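Putative short-chain dehydrogenase/reductase (Corynebacterium glutamicum, PDB 3E9N) is of unconfirmed function, but belongs to the short-chain dehydrogenase/reductase family and may act as an acetoacetyl-CoA reductase. Local coordinates at residues Ser26-Val31 and Ala209-Ile214; Val109-Ser114 and Arg154-Ala159; Ala159-Glu164 and Thr219-Asn224. All blocks are in the same frame, centred on the assembly; numbering follows the deposited sequence.

Interaction 1 (Ser26-Val31 and Ala209-Ile214)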
loop_
_atom_site.group_PDB
_atom_site.type_symbol
_atom_site.label_atom_id
_atom_site.label_comp_id
_atom_site.label_asym_id
_atom_site.label_seq_id
_atom_site.Cartn_x
_atom_site.Cartn_y
_atom_site.Cartn_z
ATOM N N SER A 26 26.929 -20.324 3.517
ATOM C CA SER A 26 27.874 -21.358 3.923
ATOM C C SER A 26 29.222 -20.713 4.197
ATOM O O SER A 26 30.089 -21.351 4.763
ATOM C CB SER A 26 28.000 -22.490 2.880
ATOM O OG SER A 26 28.685 -22.078 1.695
ATOM N N ARG A 27 29.407 -19.457 3.793
ATOM C CA ARG A 27 30.621 -18.753 4.139
ATOM C C ARG A 27 30.741 -18.641 5.669
ATOM O O ARG A 27 31.835 -18.772 6.223
ATOM C CB ARG A 27 30.703 -17.368 3.459
ATOM C CG ARG A 27 30.682 -17.432 1.883
ATOM C CD ARG A 27 29.986 -16.203 1.175
ATOM N NE ARG A 27 30.427 -14.921 1.728
ATOM C CZ ARG A 27 29.836 -13.740 1.524
ATOM N NH1 ARG A 27 28.756 -13.634 0.771
ATOM N NH2 ARG A 27 30.333 -12.647 2.096
ATOM N N ASP A 28 29.647 -18.419 6.376
ATOM C CA ASP A 28 29.792 -18.125 7.784
ATOM C C ASP A 28 28.728 -18.802 8.630
ATOM O O ASP A 28 28.541 -18.392 9.761
ATOM C CB ASP A 28 29.774 -16.598 8.035
ATOM C CG ASP A 28 28.516 -15.927 7.467
ATOM O OD1 ASP A 28 28.240 -14.754 7.808
ATOM O OD2 ASP A 28 27.787 -16.598 6.680
ATOM N N HIS A 29 27.987 -19.766 8.065
ATOM C CA HIS A 29 26.989 -20.538 8.811
ATOM C C HIS A 29 27.197 -22.002 8.388
ATOM O O HIS A 29 27.606 -22.268 7.229
ATOM C CB HIS A 29 25.528 -20.221 8.410
ATOM C CG HIS A 29 25.068 -18.794 8.619
ATOM N ND1 HIS A 29 25.459 -17.739 7.801
ATOM C CD2 HIS A 29 24.145 -18.277 9.467
ATOM C CE1 HIS A 29 24.836 -16.631 8.171
ATOM N NE2 HIS A 29 24.039 -16.923 9.187
ATOM N N ILE A 30 26.924 -22.931 9.317
ATOM C CA ILE A 30 26.524 -24.288 8.994
ATOM C C ILE A 30 25.096 -24.193 8.478
ATOM O O ILE A 30 24.227 -23.673 9.153
ATOM C CB ILE A 30 26.519 -25.175 10.302
ATOM C CG1 ILE A 30 27.954 -25.396 10.814
ATOM C CG2 ILE A 30 25.867 -26.557 10.068
ATOM C CD1 ILE A 30 28.095 -24.989 12.287
ATOM N N VAL A 31 24.843 -24.659 7.269
ATOM C CA VAL A 31 23.539 -24.465 6.634
ATOM C C VAL A 31 22.728 -25.759 6.540
ATOM O O VAL A 31 23.155 -26.724 5.868
ATOM C CB VAL A 31 23.703 -23.948 5.181
ATOM C CG1 VAL A 31 22.349 -23.812 4.517
ATOM C CG2 VAL A 31 24.457 -22.625 5.134
ATOM N N ALA A 209 20.644 -10.159 -1.769
ATOM C CA ALA A 209 19.662 -9.424 -0.989
ATOM C C ALA A 209 19.609 -9.992 0.404
ATOM O O ALA A 209 19.530 -9.236 1.377
ATOM C CB ALA A 209 18.262 -9.441 -1.646
ATOM N N ILE A 210 19.666 -11.324 0.501
ATOM C CA ILE A 210 19.646 -11.986 1.798
ATOM C C ILE A 210 20.870 -11.632 2.605
ATOM O O ILE A 210 20.771 -11.271 3.769
ATOM C CB ILE A 210 19.343 -13.502 1.710
ATOM C CG1 ILE A 210 17.844 -13.662 1.549
ATOM C CG2 ILE A 210 19.793 -14.213 2.990
ATOM C CD1 ILE A 210 17.459 -14.744 0.718
ATOM N N ARG A 211 22.016 -11.636 1.953
ATOM C CA ARG A 211 23.267 -11.270 2.605
ATOM C C ARG A 211 23.211 -9.816 3.100
ATOM O O ARG A 211 23.613 -9.506 4.209
ATOM C CB ARG A 211 24.431 -11.485 1.608
ATOM C CG ARG A 211 25.836 -10.967 2.103
ATOM C CD ARG A 211 26.239 -11.550 3.513
ATOM N NE ARG A 211 26.337 -12.999 3.459
ATOM C CZ ARG A 211 26.713 -13.758 4.493
ATOM N NH1 ARG A 211 26.780 -15.064 4.368
ATOM N NH2 ARG A 211 27.026 -13.216 5.655
ATOM N N PHE A 212 22.710 -8.906 2.277
ATOM C CA PHE A 212 22.560 -7.539 2.727
ATOM C C PHE A 212 21.662 -7.456 3.971
ATOM O O PHE A 212 21.883 -6.619 4.855
ATOM C CB PHE A 212 21.978 -6.687 1.608
ATOM C CG PHE A 212 21.585 -5.301 2.040
ATOM C CD1 PHE A 212 22.564 -4.372 2.386
ATOM C CD2 PHE A 212 20.260 -4.925 2.069
ATOM C CE1 PHE A 212 22.217 -3.110 2.783
ATOM C CE2 PHE A 212 19.900 -3.635 2.431
ATOM C CZ PHE A 212 20.862 -2.736 2.793
ATOM N N VAL A 213 20.642 -8.314 4.053
ATOM C CA VAL A 213 19.670 -8.136 5.129
ATOM C C VAL A 213 20.246 -8.568 6.475
ATOM O O VAL A 213 20.102 -7.877 7.519
ATOM C CB VAL A 213 18.345 -8.897 4.833
ATOM C CG1 VAL A 213 17.591 -9.246 6.141
ATOM C CG2 VAL A 213 17.437 -8.096 3.835
ATOM N N ILE A 214 20.927 -9.703 6.471
ATOM C CA ILE A 214 21.402 -10.291 7.729
ATOM C C ILE A 214 22.656 -9.585 8.215
ATOM O O ILE A 214 22.928 -9.559 9.412
ATOM C CB ILE A 214 21.655 -11.818 7.606
ATOM C CG1 ILE A 214 22.895 -12.154 6.763
ATOM C CG2 ILE A 214 20.450 -12.516 7.022
ATOM C CD1 ILE A 214 22.980 -13.698 6.446
#

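Interaction 2 (Val109-Ser114 and Arg154-Ala159)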
loop_
_atom_site.group_PDB
_atom_site.type_symbol
_atom_site.label_atom_id
_atom_site.label_comp_id
_atom_site.label_asym_id
_atom_site.label_seq_id
_atom_site.Cartn_x
_atom_site.Cartn_y
_atom_site.Cartn_z
ATOM N N VAL A 109 3.317 -23.086 5.709
ATOM C CA VAL A 109 4.600 -23.641 6.041
ATOM C C VAL A 109 5.523 -22.529 6.617
ATOM O O VAL A 109 6.007 -22.684 7.734
ATOM C CB VAL A 109 5.206 -24.358 4.830
ATOM C CG1 VAL A 109 6.696 -24.502 5.009
ATOM C CG2 VAL A 109 4.494 -25.721 4.584
ATOM N N PRO A 110 5.719 -21.381 5.904
ATOM C CA PRO A 110 6.566 -20.334 6.576
ATOM C C PRO A 110 6.078 -19.957 7.965
ATOM O O PRO A 110 6.876 -19.916 8.896
ATOM C CB PRO A 110 6.532 -19.145 5.616
ATOM C CG PRO A 110 6.293 -19.801 4.201
ATOM C CD PRO A 110 5.343 -21.000 4.522
ATOM N N ALA A 111 4.787 -19.739 8.138
ATOM C CA ALA A 111 4.272 -19.446 9.454
ATOM C C ALA A 111 4.540 -20.579 10.455
ATOM O O ALA A 111 4.886 -20.319 11.594
ATOM C CB ALA A 111 2.786 -19.195 9.390
ATOM N N GLU A 112 4.298 -21.824 10.082
ATOM C CA GLU A 112 4.343 -22.898 11.095
ATOM C C GLU A 112 5.782 -23.405 11.327
ATOM O O GLU A 112 6.154 -23.692 12.456
ATOM C CB GLU A 112 3.398 -24.042 10.665
ATOM C CG GLU A 112 3.654 -25.417 11.375
ATOM C CD GLU A 112 3.159 -25.434 12.821
ATOM O OE1 GLU A 112 2.489 -24.462 13.265
ATOM O OE2 GLU A 112 3.481 -26.422 13.515
ATOM N N LEU A 113 6.601 -23.464 10.263
ATOM C CA LEU A 113 8.029 -23.671 10.431
ATOM C C LEU A 113 8.679 -22.601 11.289
ATOM O O LEU A 113 9.552 -22.916 12.108
ATOM C CB LEU A 113 8.803 -23.773 9.097
ATOM C CG LEU A 113 10.334 -24.092 9.236
ATOM C CD1 LEU A 113 10.575 -25.387 9.958
ATOM C CD2 LEU A 113 11.071 -24.139 7.895
ATOM N N SER A 114 8.271 -21.349 11.138
ATOM C CA SER A 114 8.863 -20.316 11.971
ATOM C C SER A 114 8.374 -20.520 13.402
ATOM O O SER A 114 9.082 -20.236 14.348
ATOM C CB SER A 114 8.472 -18.907 11.515
ATOM O OG SER A 114 8.784 -18.695 10.169
ATOM N N ARG A 154 2.751 -11.566 2.799
ATOM C CA ARG A 154 3.160 -10.247 3.209
ATOM C C ARG A 154 2.517 -9.792 4.509
ATOM O O ARG A 154 3.213 -9.211 5.346
ATOM C CB ARG A 154 2.914 -9.227 2.086
ATOM C CG ARG A 154 3.269 -7.789 2.531
ATOM C CD ARG A 154 4.781 -7.642 2.854
ATOM N NE ARG A 154 5.094 -6.260 3.219
ATOM C CZ ARG A 154 5.721 -5.407 2.406
ATOM N NH1 ARG A 154 5.942 -4.170 2.787
ATOM N NH2 ARG A 154 6.151 -5.812 1.224
ATOM N N GLY A 155 1.214 -10.045 4.703
ATOM C CA GLY A 155 0.577 -9.749 6.014
ATOM C C GLY A 155 1.099 -10.608 7.177
ATOM O O GLY A 155 1.170 -10.170 8.339
ATOM N N LEU A 156 1.416 -11.853 6.873
ATOM C CA LEU A 156 2.075 -12.759 7.812
ATOM C C LEU A 156 3.405 -12.136 8.258
ATOM O O LEU A 156 3.635 -11.979 9.447
ATOM C CB LEU A 156 2.361 -14.138 7.135
ATOM C CG LEU A 156 3.259 -15.151 7.893
ATOM C CD1 LEU A 156 2.777 -15.433 9.301
ATOM C CD2 LEU A 156 3.364 -16.444 7.138
ATOM N N ALA A 157 4.269 -11.786 7.303
ATOM C CA ALA A 157 5.579 -11.257 7.632
ATOM C C ALA A 157 5.520 -10.052 8.573
ATOM O O ALA A 157 6.231 -10.023 9.584
ATOM C CB ALA A 157 6.308 -10.889 6.390
ATOM N N ASP A 158 4.695 -9.061 8.215
ATOM C CA ASP A 158 4.521 -7.836 9.002
ATOM C C ASP A 158 3.982 -8.057 10.399
ATOM O O ASP A 158 4.379 -7.350 11.315
ATOM C CB ASP A 158 3.643 -6.787 8.245
ATOM C CG ASP A 158 4.325 -6.258 6.944
ATOM O OD1 ASP A 158 5.578 -6.324 6.859
ATOM O OD2 ASP A 158 3.636 -5.813 5.986
ATOM N N ALA A 159 3.049 -8.987 10.580
ATOM C CA ALA A 159 2.443 -9.167 11.932
ATOM C C ALA A 159 3.389 -9.978 12.833
ATOM O O ALA A 159 3.460 -9.775 14.056
ATOM C CB ALA A 159 1.128 -9.844 11.861
#

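Interaction 3 (Ala159-Glu164 and Thr219-Asn224)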
loop_
_atom_site.group_PDB
_atom_site.type_symbol
_atom_site.label_atom_id
_atom_site.label_comp_id
_atom_site.label_asym_id
_atom_site.label_seq_id
_atom_site.Cartn_x
_atom_site.Cartn_y
_atom_site.Cartn_z
ATOM N N ALA A 159 3.049 -8.987 10.580
ATOM C CA ALA A 159 2.443 -9.167 11.932
ATOM C C ALA A 159 3.389 -9.978 12.833
ATOM O O ALA A 159 3.460 -9.775 14.056
ATOM C CB ALA A 159 1.128 -9.844 11.861
ATOM N N PHE A 160 4.103 -10.890 12.195
ATOM C CA PHE A 160 5.134 -11.681 12.838
ATOM C C PHE A 160 6.251 -10.762 13.351
ATOM O O PHE A 160 6.668 -10.846 14.533
ATOM C CB PHE A 160 5.690 -12.701 11.830
ATOM C CG PHE A 160 6.640 -13.682 12.432
ATOM C CD1 PHE A 160 6.196 -14.610 13.353
ATOM C CD2 PHE A 160 7.989 -13.671 12.089
ATOM C CE1 PHE A 160 7.091 -15.520 13.920
ATOM C CE2 PHE A 160 8.888 -14.587 12.647
ATOM C CZ PHE A 160 8.452 -15.515 13.552
ATOM N N ARG A 161 6.750 -9.908 12.452
ATOM C CA ARG A 161 7.728 -8.876 12.821
ATOM C C ARG A 161 7.312 -8.122 14.061
ATOM O O ARG A 161 8.119 -7.986 14.968
ATOM C CB ARG A 161 8.013 -7.893 11.656
ATOM C CG ARG A 161 8.981 -6.752 12.022
ATOM C CD ARG A 161 9.192 -5.792 10.891
ATOM N NE ARG A 161 9.644 -6.487 9.689
ATOM C CZ ARG A 161 8.869 -6.676 8.624
ATOM N NH1 ARG A 161 7.610 -6.197 8.632
ATOM N NH2 ARG A 161 9.354 -7.293 7.544
ATOM N N LYS A 162 6.060 -7.670 14.118
ATOM C CA LYS A 162 5.582 -6.891 15.282
ATOM C C LYS A 162 5.476 -7.763 16.511
ATOM O O LYS A 162 5.776 -7.315 17.610
ATOM C CB LYS A 162 4.203 -6.250 15.052
ATOM C CG LYS A 162 4.064 -5.289 13.853
ATOM C CD LYS A 162 2.546 -5.089 13.476
ATOM C CE LYS A 162 1.898 -6.420 12.921
ATOM N NZ LYS A 162 0.594 -6.313 12.119
ATOM N N GLU A 163 5.017 -8.999 16.340
ATOM C CA GLU A 163 5.006 -9.933 17.445
ATOM C C GLU A 163 6.403 -10.194 18.032
ATOM O O GLU A 163 6.532 -10.408 19.226
ATOM C CB GLU A 163 4.392 -11.260 17.018
ATOM C CG GLU A 163 2.894 -11.360 17.207
ATOM C CD GLU A 163 2.354 -12.740 16.855
ATOM O OE1 GLU A 163 3.110 -13.571 16.301
ATOM O OE2 GLU A 163 1.156 -13.008 17.119
ATOM N N GLU A 164 7.451 -10.205 17.200
ATOM C CA GLU A 164 8.738 -10.710 17.693
ATOM C C GLU A 164 9.869 -9.703 17.841
ATOM O O GLU A 164 10.955 -10.095 18.280
ATOM C CB GLU A 164 9.208 -11.889 16.847
ATOM C CG GLU A 164 8.249 -13.080 16.924
ATOM C CD GLU A 164 8.183 -13.663 18.323
ATOM O OE1 GLU A 164 9.201 -13.591 19.060
ATOM O OE2 GLU A 164 7.120 -14.193 18.694
ATOM N N THR A 219 21.281 -1.755 15.192
ATOM C CA THR A 219 20.235 -0.773 15.405
ATOM C C THR A 219 19.251 -0.752 14.253
ATOM O O THR A 219 18.342 0.058 14.241
ATOM C CB THR A 219 20.772 0.671 15.520
ATOM O OG1 THR A 219 21.128 1.132 14.217
ATOM C CG2 THR A 219 21.941 0.752 16.429
ATOM N N THR A 220 19.396 -1.677 13.319
ATOM C CA THR A 220 18.611 -1.643 12.074
ATOM C C THR A 220 17.893 -2.953 11.757
ATOM O O THR A 220 18.266 -4.007 12.262
ATOM C CB THR A 220 19.513 -1.283 10.915
ATOM O OG1 THR A 220 20.480 -0.331 11.382
ATOM C CG2 THR A 220 18.734 -0.645 9.816
ATOM N N GLN A 221 16.804 -2.831 10.999
ATOM C CA GLN A 221 16.071 -3.918 10.350
ATOM C C GLN A 221 15.894 -3.479 8.892
ATOM O O GLN A 221 15.343 -2.413 8.630
ATOM C CB GLN A 221 14.645 -4.074 10.922
ATOM C CG GLN A 221 14.536 -4.747 12.248
ATOM C CD GLN A 221 13.387 -5.763 12.358
ATOM O OE1 GLN A 221 12.769 -5.887 13.417
ATOM N NE2 GLN A 221 13.134 -6.519 11.300
ATOM N N ILE A 222 16.366 -4.280 7.947
ATOM C CA ILE A 222 16.001 -4.082 6.556
ATOM C C ILE A 222 14.791 -4.953 6.439
ATOM O O ILE A 222 14.907 -6.209 6.305
ATOM C CB ILE A 222 17.103 -4.569 5.616
ATOM C CG1 ILE A 222 18.457 -3.997 6.074
ATOM C CG2 ILE A 222 16.742 -4.303 4.089
ATOM C CD1 ILE A 222 18.638 -2.509 5.729
ATOM N N THR A 223 13.615 -4.337 6.536
ATOM C CA THR A 223 12.381 -5.107 6.516
ATOM C C THR A 223 11.900 -5.525 5.114
ATOM O O THR A 223 11.215 -6.553 4.958
ATOM C CB THR A 223 11.243 -4.320 7.253
ATOM O OG1 THR A 223 10.959 -3.118 6.534
ATOM C CG2 THR A 223 11.720 -3.958 8.646
ATOM N N ASN A 224 12.185 -4.723 4.099
ATOM C CA ASN A 224 11.743 -5.126 2.786
ATOM C C ASN A 224 12.707 -4.693 1.682
ATOM O O ASN A 224 13.366 -3.660 1.785
ATOM C CB ASN A 224 10.263 -4.751 2.525
ATOM C CG ASN A 224 9.777 -5.199 1.132
ATOM O OD1 ASN A 224 9.398 -6.411 0.855
ATOM N ND2 ASN A 224 9.771 -4.214 0.210
#

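Interaction 1 (Ser26-Val31 and Ala209-Ile214)
Asp28 and Arg211 meet head-on, their side chains coming from opposite directions, and the guanidinium grips the carboxylate end-on with two nitrogens. Arg211 NH2 donates to Asp28 OD1 at 2.9 Å, and Arg211 NH1 donates to Asp28 OD2 at 3.0 Å. Both bonds are nearly straight, and both acceptors lie close to the guanidinium plane. The carboxylate, however, is twisted by 41° against that plane, so OD1 is met on its syn side but well out of plane, and OD2 from above. The salt bridge is therefore bidentate without being coplanar. Arg211 reaches it with CG anti to its own backbone N (chi1 173°) and further bends at chi2 and chi3.

Both faces of this guanidinium are covered. Ile214 CD1 sits over the centre of one, and the Arg27 guanidinium lies toward the rim of the other, the two planes 37° apart, with Arg27 NH1 3.7 Å from Arg211 NE. Asp24 of helix 16-25 forms salt bridges with both arginines and probably offsets the closeness of two cations; Asp215 is a further partner of Arg211.

On the inner side, Ile214 CD1 comes obliquely to the His29 ring, 3.9 Å from His29 CE1. His29 ND1 makes a weak bond to Asp28 OD2 (2.8 Å) and also bonds to Leu25 O, while Ile214 continues the apolar packing onto Leu25. The ion-pair cluster thus joins the turn after helix 16-25 to the end of helix 203-214, two helices flanking the parallel sheet of a Rossmann-type short-chain dehydrogenase fold.

Interaction 2 (Val109-Ser114 and Arg154-Ala159)
Pro110 O is gripped by two donors of Ser114, while the ring of the same proline borders Leu156 of the facing helix. Ser114 N reaches this oxygen at 3.0 Å and Ser114 OG at 2.6 Å, from opposite faces of the carbonyl plane. The hydroxyl is also bonded to His81 NE2, so it ties this turn to strand 78-81.

Across the helix pair the contact is wholly apolar. The forked end of Leu156 straddles one methyl: Leu156 CD2 is 3.6 Å and Leu156 CD1 3.8 Å from Ala111 CB. Leu156 CD2 also passes 3.7 Å from the backbone N of Ala111 and grazes Pro110 CB at 4.4 Å. With chi1 at 170°, Leu156 CG extends anti to the backbone N and carries both methyls across to the other helix. The small alanine goes with a close approach, Ala111 CA and Leu156 CA being 7.2 Å apart.

Helices 95-124 and 144-164 here lie over strand 127-131, where Tyr130 touches Pro110, Ser114 and Ala157. Another chain packs against the pair: Trp99 of the third subunit on Ala111, and Thr144 of that subunit on Leu156.

Interaction 3 (Ala159-Glu164 and Thr219-Asn224)
Arg161 lays one face of its guanidinium over Thr223, the two side chains crossing at about a right angle, and this is the tight part of the contact. Thr223 CB stands 3.3 Å above the guanidinium plane, displaced toward the rim, while Thr223 CG2 approaches Arg161 NE at 3.4 Å and Arg161 CD at 3.8 Å. The methyl is presented because Thr223 OG1, at chi1 64°, occupies the slot between the backbone N and the carbonyl carbon, leaving CG2 anti to the carbonyl carbon. Arg161 runs extended through chi1 and chi2, then turns at chi3 (-55°) to bring its head across the strand.

The other partner is held more loosely. Gln221 slides past Arg161 in the opposite direction and comes to the guanidinium edge, its amide plane turned 59° from it. Farther out, the neighbouring helix residues Lys162 and Glu163 are exposed, and the CB of Lys162 points away from the strand.

Although Arg161 NH2 is 3.3 Å from Thr223 O, the angle is too poor for a hydrogen bond. Arg161 finds polar partners outside the two segments: Asp158 OD1 in a salt bridge to NH1, and Val171 O, which accepts from NE. The chemistry thus implies van der Waals cover of a cationic face by threonine, with the guanidinium probably oriented by partners on its own helix and the adjacent strand 170-176.

In the fold
The contacts lie on both sides of the seven-stranded parallel sheet of a Rossmann-type fold. Interactions 1 and 2 fall on opposite sides of the chain's centre, their centres 20 Å apart, and do not touch. Interaction 3 connects them: it shares Ala159 and helix 144-164 with interaction 2, centres 12 Å apart, and its Ile222 packs on Phe212 and Val213 of interaction 1. Along the chain, interaction 2 nests inside the loop closed by interaction 1, whereas interactions 1 and 3 cross. Assembly follows the same division: interactions 1 and 3 touch the second subunit, where strand 220-229 pairs antiparallel with a strand of that subunit, so the sheet runs on across the interface, and interactions 2 and 3 touch the third.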